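Local structure of splicing factor U2AF 35 kDa subunit (Homo sapiens, 1JMT) at residues I4-I9 against G69-K74; N8-P13 against Q33-E38; E53-N58 against K74-E79. The protein mediates protein-protein and protein-RNA interactions needed for accurate 3'-splice-site selection, pairs with U2AF2 and recruits U2 snRNP to the branch point. The protein carries 1 engineered substitution. All coordinates share one frame; numbering follows the deposited sequence.

Contact 1. Residues I4-I9 against G69-K74; sequences IALLNI and GNVYVK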
loop_
_atom_site.group_PDB
_atom_site.type_symbol
_atom_site.label_atom_id
_atom_site.label_comp_id
_atom_site.label_asym_id
_atom_site.label_seq_id
_atom_site.Cartn_x
_atom_site.Cartn_y
_atom_site.Cartn_z
ATOM N N ILE A 4 9.464 4.172 -4.915
ATOM C CA ILE A 4 8.789 2.918 -5.220
ATOM C C ILE A 4 7.287 3.208 -5.266
ATOM O O ILE A 4 6.824 4.199 -4.700
ATOM C CB ILE A 4 9.047 1.838 -4.140
ATOM C CG1 ILE A 4 8.304 2.189 -2.842
ATOM C CG2 ILE A 4 10.542 1.722 -3.870
ATOM C CD1 ILE A 4 8.341 1.075 -1.800
ATOM N N ALA A 5 6.539 2.353 -5.951
ATOM C CA ALA A 5 5.094 2.503 -6.053
ATOM C C ALA A 5 4.407 1.207 -5.659
ATOM O O ALA A 5 4.792 0.135 -6.116
ATOM C CB ALA A 5 4.704 2.868 -7.482
ATOM N N LEU A 6 3.400 1.311 -4.797
ATOM C CA LEU A 6 2.622 0.155 -4.372
ATOM C C LEU A 6 1.306 0.368 -5.116
ATOM O O LEU A 6 0.514 1.252 -4.778
ATOM C CB LEU A 6 2.436 0.170 -2.857
ATOM C CG LEU A 6 3.756 0.209 -2.071
ATOM C CD1 LEU A 6 3.453 0.157 -0.585
ATOM C CD2 LEU A 6 4.645 -0.968 -2.472
ATOM N N LEU A 7 1.103 -0.436 -6.155
ATOM C CA LEU A 7 -0.052 -0.308 -7.031
ATOM C C LEU A 7 -1.413 -0.725 -6.499
ATOM O O LEU A 7 -1.610 -1.857 -6.044
ATOM C CB LEU A 7 0.237 -1.036 -8.349
ATOM C CG LEU A 7 1.585 -0.636 -8.973
ATOM C CD1 LEU A 7 1.854 -1.466 -10.214
ATOM C CD2 LEU A 7 1.578 0.850 -9.310
ATOM N N ASN A 8 -2.342 0.223 -6.568
ATOM C CA ASN A 8 -3.717 0.031 -6.143
ATOM C C ASN A 8 -3.823 -0.631 -4.782
ATOM O O ASN A 8 -4.743 -1.401 -4.526
ATOM C CB ASN A 8 -4.462 -0.807 -7.181
ATOM C CG ASN A 8 -4.603 -0.100 -8.519
ATOM O OD1 ASN A 8 -5.069 -0.693 -9.487
ATOM N ND2 ASN A 8 -4.207 1.171 -8.577
ATOM N N ILE A 9 -2.888 -0.322 -3.899
ATOM C CA ILE A 9 -2.909 -0.922 -2.579
ATOM C C ILE A 9 -3.977 -0.293 -1.672
ATOM O O ILE A 9 -4.512 -0.960 -0.791
ATOM C CB ILE A 9 -1.521 -0.815 -1.919
ATOM C CG1 ILE A 9 -1.446 -1.768 -0.722
ATOM C CG2 ILE A 9 -1.243 0.641 -1.533
ATOM C CD1 ILE A 9 -0.044 -1.981 -0.201
ATOM N N GLY A 69 -6.264 3.704 -4.867
ATOM C CA GLY A 69 -5.119 4.577 -4.979
ATOM C C GLY A 69 -3.784 3.884 -4.821
ATOM O O GLY A 69 -3.673 2.839 -4.177
ATOM N N ASN A 70 -2.767 4.464 -5.438
ATOM C CA ASN A 70 -1.428 3.934 -5.325
ATOM C C ASN A 70 -0.768 4.618 -4.147
ATOM O O ASN A 70 -1.242 5.646 -3.641
ATOM C CB ASN A 70 -0.584 4.252 -6.557
ATOM C CG ASN A 70 -1.081 3.575 -7.801
ATOM O OD1 ASN A 70 -1.756 2.549 -7.741
ATOM N ND2 ASN A 70 -0.726 4.135 -8.947
ATOM N N VAL A 71 0.342 4.042 -3.720
ATOM C CA VAL A 71 1.121 4.619 -2.654
ATOM C C VAL A 71 2.505 4.828 -3.249
ATOM O O VAL A 71 3.013 3.964 -3.966
ATOM C CB VAL A 71 1.214 3.678 -1.434
ATOM C CG1 VAL A 71 2.347 4.139 -0.492
ATOM C CG2 VAL A 71 -0.111 3.691 -0.694
ATOM N N TYR A 72 3.089 5.992 -2.996
ATOM C CA TYR A 72 4.432 6.273 -3.472
ATOM C C TYR A 72 5.270 6.579 -2.258
ATOM O O TYR A 72 4.861 7.351 -1.399
ATOM C CB TYR A 72 4.455 7.458 -4.430
ATOM C CG TYR A 72 3.803 7.155 -5.747
ATOM C CD1 TYR A 72 2.440 7.360 -5.929
ATOM C CD2 TYR A 72 4.542 6.619 -6.804
ATOM C CE1 TYR A 72 1.823 7.042 -7.126
ATOM C CE2 TYR A 72 3.932 6.293 -8.011
ATOM C CZ TYR A 72 2.572 6.508 -8.162
ATOM O OH TYR A 72 1.951 6.187 -9.344
ATOM N N VAL A 73 6.436 5.953 -2.188
ATOM C CA VAL A 73 7.343 6.144 -1.072
ATOM C C VAL A 73 8.719 6.508 -1.605
ATOM O O VAL A 73 9.315 5.753 -2.365
ATOM C CB VAL A 73 7.467 4.855 -0.238
ATOM C CG1 VAL A 73 8.362 5.096 0.976
ATOM C CG2 VAL A 73 6.090 4.377 0.174
ATOM N N LYS A 74 9.220 7.672 -1.218
ATOM C CA LYS A 74 10.537 8.082 -1.672
ATOM C C LYS A 74 11.493 7.849 -0.515
ATOM O O LYS A 74 11.413 8.526 0.514
ATOM C CB LYS A 74 10.540 9.563 -2.078
ATOM C CG LYS A 74 11.862 10.029 -2.698
ATOM C CD LYS A 74 11.818 11.510 -3.031
ATOM C CE LYS A 74 13.041 11.942 -3.820
ATOM N NZ LYS A 74 12.936 13.371 -4.239
#
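I4-L7 and G69-K74 run antiparallel, their axes 4.6 Å apart at closest and 160° between directions. I4 with V73 and L6 with V71 are hydrogen-bonded pairs; in the latter, L6 N gives to V71 O at 2.8 Å and V71 N returns to L6 O. A5 and Y72 form the non-hydrogen-bonded pair between them. These are the first and third strands of the RNA recognition motif (RRM), neighbours in mid-sheet. Aliphatic I4, L6, V71 and V73 share the face that packs on helices 78-88 and 22-51, a buried place suiting side chains without polar atoms. I4 lies alongside V73, CG1 3.8 Å from V73 CB. On the other face the small A5 lets its CB sit against Y72 CE2 at 3.6 Å. At N8 the chain turns through a left-handed conformation, which asparagine tolerates. With CG anti to its carbonyl carbon (chi1 -66°), N70 swings OD1 toward the corner, where it takes an almost straight bond from N8 N at 2.7 Å plus a weak one from N8 ND2, holding the amides side by side, planes 21° apart. Beyond the corner, I9 CG2 presses V71 CG2 at 3.4 Å, tighter than usual, and both side chains touch F39 of helix 22-51.

Contact 2. Residues N8-P13 against Q33-E38; sequences NIYRNP and QEHYDE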
loop_
_atom_site.group_PDB
_atom_site.type_symbol
_atom_site.label_atom_id
_atom_site.label_comp_id
_atom_site.label_asym_id
_atom_site.label_seq_id
_atom_site.Cartn_x
_atom_site.Cartn_y
_atom_site.Cartn_z
ATOM N N ASN A 8 -2.342 0.223 -6.568
ATOM C CA ASN A 8 -3.717 0.031 -6.143
ATOM C C ASN A 8 -3.823 -0.631 -4.782
ATOM O O ASN A 8 -4.743 -1.401 -4.526
ATOM C CB ASN A 8 -4.462 -0.807 -7.181
ATOM C CG ASN A 8 -4.603 -0.100 -8.519
ATOM O OD1 ASN A 8 -5.069 -0.693 -9.487
ATOM N ND2 ASN A 8 -4.207 1.171 -8.577
ATOM N N ILE A 9 -2.888 -0.322 -3.899
ATOM C CA ILE A 9 -2.909 -0.922 -2.579
ATOM C C ILE A 9 -3.977 -0.293 -1.672
ATOM O O ILE A 9 -4.512 -0.960 -0.791
ATOM C CB ILE A 9 -1.521 -0.815 -1.919
ATOM C CG1 ILE A 9 -1.446 -1.768 -0.722
ATOM C CG2 ILE A 9 -1.243 0.641 -1.533
ATOM C CD1 ILE A 9 -0.044 -1.981 -0.201
ATOM N N TYR A 10 -4.298 0.978 -1.900
ATOM C CA TYR A 10 -5.293 1.655 -1.080
ATOM C C TYR A 10 -6.705 1.454 -1.609
ATOM O O TYR A 10 -7.097 2.062 -2.601
ATOM C CB TYR A 10 -5.005 3.154 -1.002
ATOM C CG TYR A 10 -5.899 3.885 -0.022
ATOM C CD1 TYR A 10 -5.908 3.541 1.328
ATOM C CD2 TYR A 10 -6.740 4.910 -0.442
ATOM C CE1 TYR A 10 -6.734 4.198 2.237
ATOM C CE2 TYR A 10 -7.573 5.576 0.456
ATOM C CZ TYR A 10 -7.564 5.215 1.795
ATOM O OH TYR A 10 -8.382 5.871 2.690
ATOM N N ARG A 11 -7.464 0.598 -0.936
ATOM C CA ARG A 11 -8.839 0.309 -1.328
ATOM C C ARG A 11 -9.843 0.957 -0.398
ATOM O O ARG A 11 -9.537 1.239 0.760
ATOM C CB ARG A 11 -9.074 -1.206 -1.361
ATOM C CG ARG A 11 -8.619 -1.898 -2.631
ATOM C CD ARG A 11 -7.917 -0.960 -3.595
ATOM N NE ARG A 11 -7.727 -1.569 -4.904
ATOM C CZ ARG A 11 -7.185 -2.769 -5.093
ATOM N NH1 ARG A 11 -6.774 -3.501 -4.059
ATOM N NH2 ARG A 11 -7.050 -3.245 -6.320
ATOM N N ASN A 12 -11.047 1.186 -0.909
ATOM C CA ASN A 12 -12.094 1.802 -0.110
ATOM C C ASN A 12 -13.479 1.774 -0.779
ATOM O O ASN A 12 -13.996 2.815 -1.177
ATOM C CB ASN A 12 -11.693 3.245 0.209
ATOM C CG ASN A 12 -12.423 3.799 1.410
ATOM O OD1 ASN A 12 -13.088 3.065 2.139
ATOM N ND2 ASN A 12 -12.282 5.097 1.639
ATOM N N PRO A 13 -14.080 0.577 -0.933
ATOM C CA PRO A 13 -15.399 0.356 -1.540
ATOM C C PRO A 13 -16.631 1.182 -1.119
ATOM O O PRO A 13 -16.943 2.163 -1.785
ATOM C CB PRO A 13 -15.582 -1.143 -1.367
ATOM C CG PRO A 13 -14.238 -1.618 -1.799
ATOM C CD PRO A 13 -13.296 -0.671 -1.024
ATOM N N GLN A 33 -11.176 10.393 6.211
ATOM C CA GLN A 33 -9.933 11.026 6.628
ATOM C C GLN A 33 -9.210 10.213 7.695
ATOM O O GLN A 33 -7.994 10.049 7.629
ATOM C CB GLN A 33 -10.205 12.435 7.167
ATOM C CG GLN A 33 -8.941 13.218 7.504
ATOM C CD GLN A 33 -8.047 13.437 6.290
ATOM O OE1 GLN A 33 -8.459 14.045 5.302
ATOM N NE2 GLN A 33 -6.820 12.939 6.360
ATOM N N GLU A 34 -9.958 9.715 8.677
ATOM C CA GLU A 34 -9.379 8.916 9.756
ATOM C C GLU A 34 -8.900 7.560 9.235
ATOM O O GLU A 34 -7.897 7.020 9.703
ATOM C CB GLU A 34 -10.406 8.707 10.876
ATOM C CG GLU A 34 -11.041 10.007 11.383
ATOM C CD GLU A 34 -11.902 9.810 12.621
ATOM O OE1 GLU A 34 -12.637 8.803 12.690
ATOM O OE2 GLU A 34 -11.848 10.674 13.523
ATOM N N HIS A 35 -9.629 7.012 8.271
ATOM C CA HIS A 35 -9.272 5.730 7.684
ATOM C C HIS A 35 -8.023 5.937 6.828
ATOM O O HIS A 35 -7.158 5.068 6.753
ATOM C CB HIS A 35 -10.442 5.204 6.843
ATOM C CG HIS A 35 -10.162 3.908 6.144
ATOM N ND1 HIS A 35 -9.575 3.844 4.899
ATOM C CD2 HIS A 35 -10.403 2.628 6.515
ATOM C CE1 HIS A 35 -9.470 2.577 4.528
ATOM N NE2 HIS A 35 -9.964 1.821 5.491
ATOM N N TYR A 36 -7.930 7.107 6.206
ATOM C CA TYR A 36 -6.790 7.459 5.370
ATOM C C TYR A 36 -5.542 7.616 6.234
ATOM O O TYR A 36 -4.473 7.090 5.908
ATOM C CB TYR A 36 -7.067 8.771 4.634
ATOM C CG TYR A 36 -5.908 9.289 3.815
ATOM C CD1 TYR A 36 -5.769 8.939 2.473
ATOM C CD2 TYR A 36 -4.939 10.122 4.383
ATOM C CE1 TYR A 36 -4.699 9.404 1.711
ATOM C CE2 TYR A 36 -3.856 10.593 3.631
ATOM C CZ TYR A 36 -3.748 10.226 2.294
ATOM O OH TYR A 36 -2.695 10.664 1.535
ATOM N N ASP A 37 -5.678 8.346 7.336
ATOM C CA ASP A 37 -4.553 8.571 8.237
ATOM C C ASP A 37 -4.088 7.275 8.898
ATOM O O ASP A 37 -2.891 7.075 9.105
ATOM C CB ASP A 37 -4.914 9.606 9.310
ATOM C CG ASP A 37 -5.252 10.965 8.724
ATOM O OD1 ASP A 37 -4.706 11.322 7.657
ATOM O OD2 ASP A 37 -6.060 11.688 9.342
ATOM N N GLU A 38 -5.032 6.403 9.236
ATOM C CA GLU A 38 -4.696 5.123 9.852
ATOM C C GLU A 38 -3.888 4.296 8.850
ATOM O O GLU A 38 -2.879 3.679 9.195
ATOM C CB GLU A 38 -5.969 4.357 10.224
ATOM C CG GLU A 38 -5.713 2.919 10.686
ATOM C CD GLU A 38 -6.991 2.145 10.980
ATOM O OE1 GLU A 38 -7.815 1.964 10.058
ATOM O OE2 GLU A 38 -7.172 1.711 12.138
#
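Y10 carries CG opposite its backbone N (chi1 -173°), and H35 and Y36 do likewise, which sends the strand tyrosine across to the helix and splays the two helix rings around its hydroxyl. The result is an aromatic cluster between the end of the first RRM strand and the long first helix, 22-51. Strand 9-11 and helix segment 33-38 run nearly antiparallel with their axes 10.7 Å apart, a gap bridged here by long, flat side chains. Y10 suits it: the ring supplies apolar surface, and the hydroxyl at its end still has a polar partner. Y36 meets it in a T-shaped stack, turning its edge toward the Y10 face with the planes at 84° and the centroids 6.0 Å apart; CD1 makes the approach, 4.2 Å from Y10 CZ. H35 instead lies rim to rim with Y10, the two side chains sliding past each other in opposite directions. R11 O and N12 OD1 come obliquely toward H35 CE1, the latter at 4.4 Å.

Further partners fix the rings in the fold. Y36 OH bonds to V59 O, and F39, one turn along the helix from H35, also meets the Y10 ring. On its outer side the helix meets the bound peptide: H35 packs on an aromatic side chain of the peptide, and E38 makes a salt bridge to a basic side chain of the peptide. A histidine serves both sides here, because its ring can pack on the peptide while ND1, within its own plane, donates to Y10 OH at 3.2 Å.

Contact 3. Residues E53-N58 against K74-E79; sequences EVEEMN and KFRREE
The R76 guanidinium meets E53 at its edge: NH1 donates to OE1 at 3.0 Å, nearly in the guanidinium plane, yet reaches it from above the carboxylate, the two planes being 82° apart. Both long charged chains suit this solvent-exposed end of the hairpin. The F75 ring has V54 CG2 obliquely beside it, 4.1 Å from CE2. The E53 and R76 backbones are joined too: R76 N donates to E53 O at 2.9 Å, and a water links E53 O to R77 N, the N-cap residue of helix 78-88. A classic beta bulge follows, E55 and E56 both facing K74: K74 O accepts from E55 N at 2.7 Å and from E56 N, while K74 N gives to E56 O. Fully extended, the lysine runs alongside both glutamates and brings NZ to E55 OE2 at 3.5 Å and, in a long pair, to E56 OE2. With an alanine here, the close-lying E55 and E56 carboxylates would probably lose their shared cation and repel each other. E56 and K74 share the sheet face away from the helices, with Y72; V54 turns to F44 and M47 of helix 22-51, F75 to A81 and A84 of helix 78-88.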
loop_
_atom_site.group_PDB
_atom_site.type_symbol
_atom_site.label_atom_id
_atom_site.label_comp_id
_atom_site.label_asym_id
_atom_site.label_seq_id
_atom_site.Cartn_x
_atom_site.Cartn_y
_atom_site.Cartn_z
ATOM N N GLU A 53 14.846 4.777 5.812
ATOM C CA GLU A 53 14.396 6.147 5.991
ATOM C C GLU A 53 13.555 6.676 4.837
ATOM O O GLU A 53 13.962 6.640 3.675
ATOM C CB GLU A 53 15.612 7.051 6.223
ATOM C CG GLU A 53 15.289 8.518 6.426
ATOM C CD GLU A 53 16.442 9.276 7.063
ATOM O OE1 GLU A 53 16.461 10.523 6.963
ATOM O OE2 GLU A 53 17.320 8.626 7.674
ATOM N N VAL A 54 12.367 7.169 5.170
ATOM C CA VAL A 54 11.476 7.716 4.162
ATOM C C VAL A 54 11.619 9.235 4.062
ATOM O O VAL A 54 11.525 9.953 5.055
ATOM C CB VAL A 54 10.011 7.372 4.472
ATOM C CG1 VAL A 54 9.095 8.081 3.487
ATOM C CG2 VAL A 54 9.805 5.858 4.393
ATOM N N GLU A 55 11.849 9.711 2.849
ATOM C CA GLU A 55 12.000 11.135 2.593
ATOM C C GLU A 55 10.618 11.742 2.376
ATOM O O GLU A 55 10.262 12.744 2.989
ATOM C CB GLU A 55 12.865 11.320 1.352
ATOM C CG GLU A 55 13.290 12.735 1.055
ATOM C CD GLU A 55 14.450 12.757 0.085
ATOM O OE1 GLU A 55 15.523 12.232 0.452
ATOM O OE2 GLU A 55 14.290 13.281 -1.039
ATOM N N GLU A 56 9.840 11.108 1.506
ATOM C CA GLU A 56 8.489 11.560 1.190
ATOM C C GLU A 56 7.595 10.362 0.919
ATOM O O GLU A 56 8.058 9.337 0.423
ATOM C CB GLU A 56 8.477 12.415 -0.075
ATOM C CG GLU A 56 9.089 13.780 0.034
ATOM C CD GLU A 56 9.025 14.501 -1.293
ATOM O OE1 GLU A 56 7.902 14.846 -1.729
ATOM O OE2 GLU A 56 10.094 14.706 -1.909
ATOM N N MET A 57 6.313 10.510 1.229
ATOM C CA MET A 57 5.348 9.455 0.984
ATOM C C MET A 57 3.972 10.053 0.756
ATOM O O MET A 57 3.608 11.055 1.370
ATOM C CB MET A 57 5.282 8.478 2.159
ATOM C CG MET A 57 4.302 7.345 1.917
ATOM S SD MET A 57 4.173 6.169 3.280
ATOM C CE MET A 57 2.409 5.930 3.338
ATOM N N ASN A 58 3.205 9.432 -0.133
ATOM C CA ASN A 58 1.863 9.905 -0.416
ATOM C C ASN A 58 0.950 8.769 -0.854
ATOM O O ASN A 58 1.379 7.829 -1.527
ATOM C CB ASN A 58 1.904 10.981 -1.502
ATOM C CG ASN A 58 0.530 11.556 -1.801
ATOM O OD1 ASN A 58 -0.225 11.909 -0.885
ATOM N ND2 ASN A 58 0.198 11.659 -3.084
ATOM N N LYS A 74 9.220 7.672 -1.218
ATOM C CA LYS A 74 10.537 8.082 -1.672
ATOM C C LYS A 74 11.493 7.849 -0.515
ATOM O O LYS A 74 11.413 8.526 0.514
ATOM C CB LYS A 74 10.540 9.563 -2.078
ATOM C CG LYS A 74 11.862 10.029 -2.698
ATOM C CD LYS A 74 11.818 11.510 -3.031
ATOM C CE LYS A 74 13.041 11.942 -3.820
ATOM N NZ LYS A 74 12.936 13.371 -4.239
ATOM N N PHE A 75 12.365 6.859 -0.671
ATOM C CA PHE A 75 13.340 6.547 0.357
ATOM C C PHE A 75 14.538 7.468 0.188
ATOM O O PHE A 75 14.851 7.904 -0.923
ATOM C CB PHE A 75 13.805 5.090 0.255
ATOM C CG PHE A 75 12.765 4.083 0.677
ATOM C CD1 PHE A 75 11.923 3.493 -0.263
ATOM C CD2 PHE A 75 12.622 3.737 2.019
ATOM C CE1 PHE A 75 10.951 2.566 0.134
ATOM C CE2 PHE A 75 11.652 2.813 2.423
ATOM C CZ PHE A 75 10.817 2.229 1.475
ATOM N N ARG A 76 15.205 7.767 1.295
ATOM C CA ARG A 76 16.376 8.624 1.247
ATOM C C ARG A 76 17.487 7.928 0.464
ATOM O O ARG A 76 18.298 8.578 -0.192
ATOM C CB ARG A 76 16.851 8.930 2.665
ATOM C CG ARG A 76 18.068 9.827 2.724
ATOM C CD ARG A 76 18.343 10.273 4.147
ATOM N NE ARG A 76 19.483 11.178 4.219
ATOM C CZ ARG A 76 19.836 11.847 5.310
ATOM N NH1 ARG A 76 19.134 11.712 6.429
ATOM N NH2 ARG A 76 20.893 12.649 5.282
ATOM N N ARG A 77 17.503 6.599 0.525
ATOM C CA ARG A 77 18.517 5.803 -0.154
ATOM C C ARG A 77 18.009 4.934 -1.290
ATOM O O ARG A 77 17.093 4.135 -1.115
ATOM C CB ARG A 77 19.234 4.909 0.853
ATOM C CG ARG A 77 20.030 5.660 1.850
ATOM C CD ARG A 77 20.702 4.744 2.848
ATOM N NE ARG A 77 21.454 5.496 3.841
ATOM C CZ ARG A 77 21.184 6.748 4.191
ATOM N NH1 ARG A 77 20.184 7.419 3.638
ATOM N NH2 ARG A 77 21.921 7.330 5.104
ATOM N N GLU A 78 18.631 5.083 -2.453
ATOM C CA GLU A 78 18.259 4.312 -3.627
ATOM C C GLU A 78 18.332 2.820 -3.300
ATOM O O GLU A 78 17.527 2.029 -3.791
ATOM C CB GLU A 78 19.199 4.659 -4.785
ATOM C CG GLU A 78 18.848 4.019 -6.119
ATOM C CD GLU A 78 19.669 4.588 -7.268
ATOM O OE1 GLU A 78 20.915 4.608 -7.161
ATOM O OE2 GLU A 78 19.069 5.016 -8.279
ATOM N N GLU A 79 19.292 2.447 -2.458
ATOM C CA GLU A 79 19.480 1.054 -2.058
ATOM C C GLU A 79 18.258 0.492 -1.341
ATOM O O GLU A 79 17.788 -0.599 -1.665
ATOM C CB GLU A 79 20.692 0.936 -1.133
ATOM C CG GLU A 79 22.000 1.398 -1.749
ATOM C CD GLU A 79 22.979 1.896 -0.704
ATOM O OE1 GLU A 79 23.176 3.124 -0.611
ATOM O OE2 GLU A 79 23.536 1.060 0.038
HETATM O O HOH W 1 16.103 5.302 2.320
#

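In the fold
Contact 1 lies nearest the chain's centre and is partly buried, with no exposed residue among those that touch; contacts 2 and 3 are surface contacts on opposite sides of that centre, about 21 Å apart between centres. Strand 3-11 serves contacts 1 and 2, pairing with strand 68-75 and, past its corner, also reaching helix 22-51, while strand 68-75 passes from contact 1 into contact 3 through K74. The two strand pairings join three adjacent strands of one sheet, with Y72 N and N58 O probably bonded between them. Chemistry follows place: aliphatic pairs in mid-sheet, aromatic rings spanning strand to helix, and opposite charges along strand 54-59, at one edge of the sheet, where solvent is near.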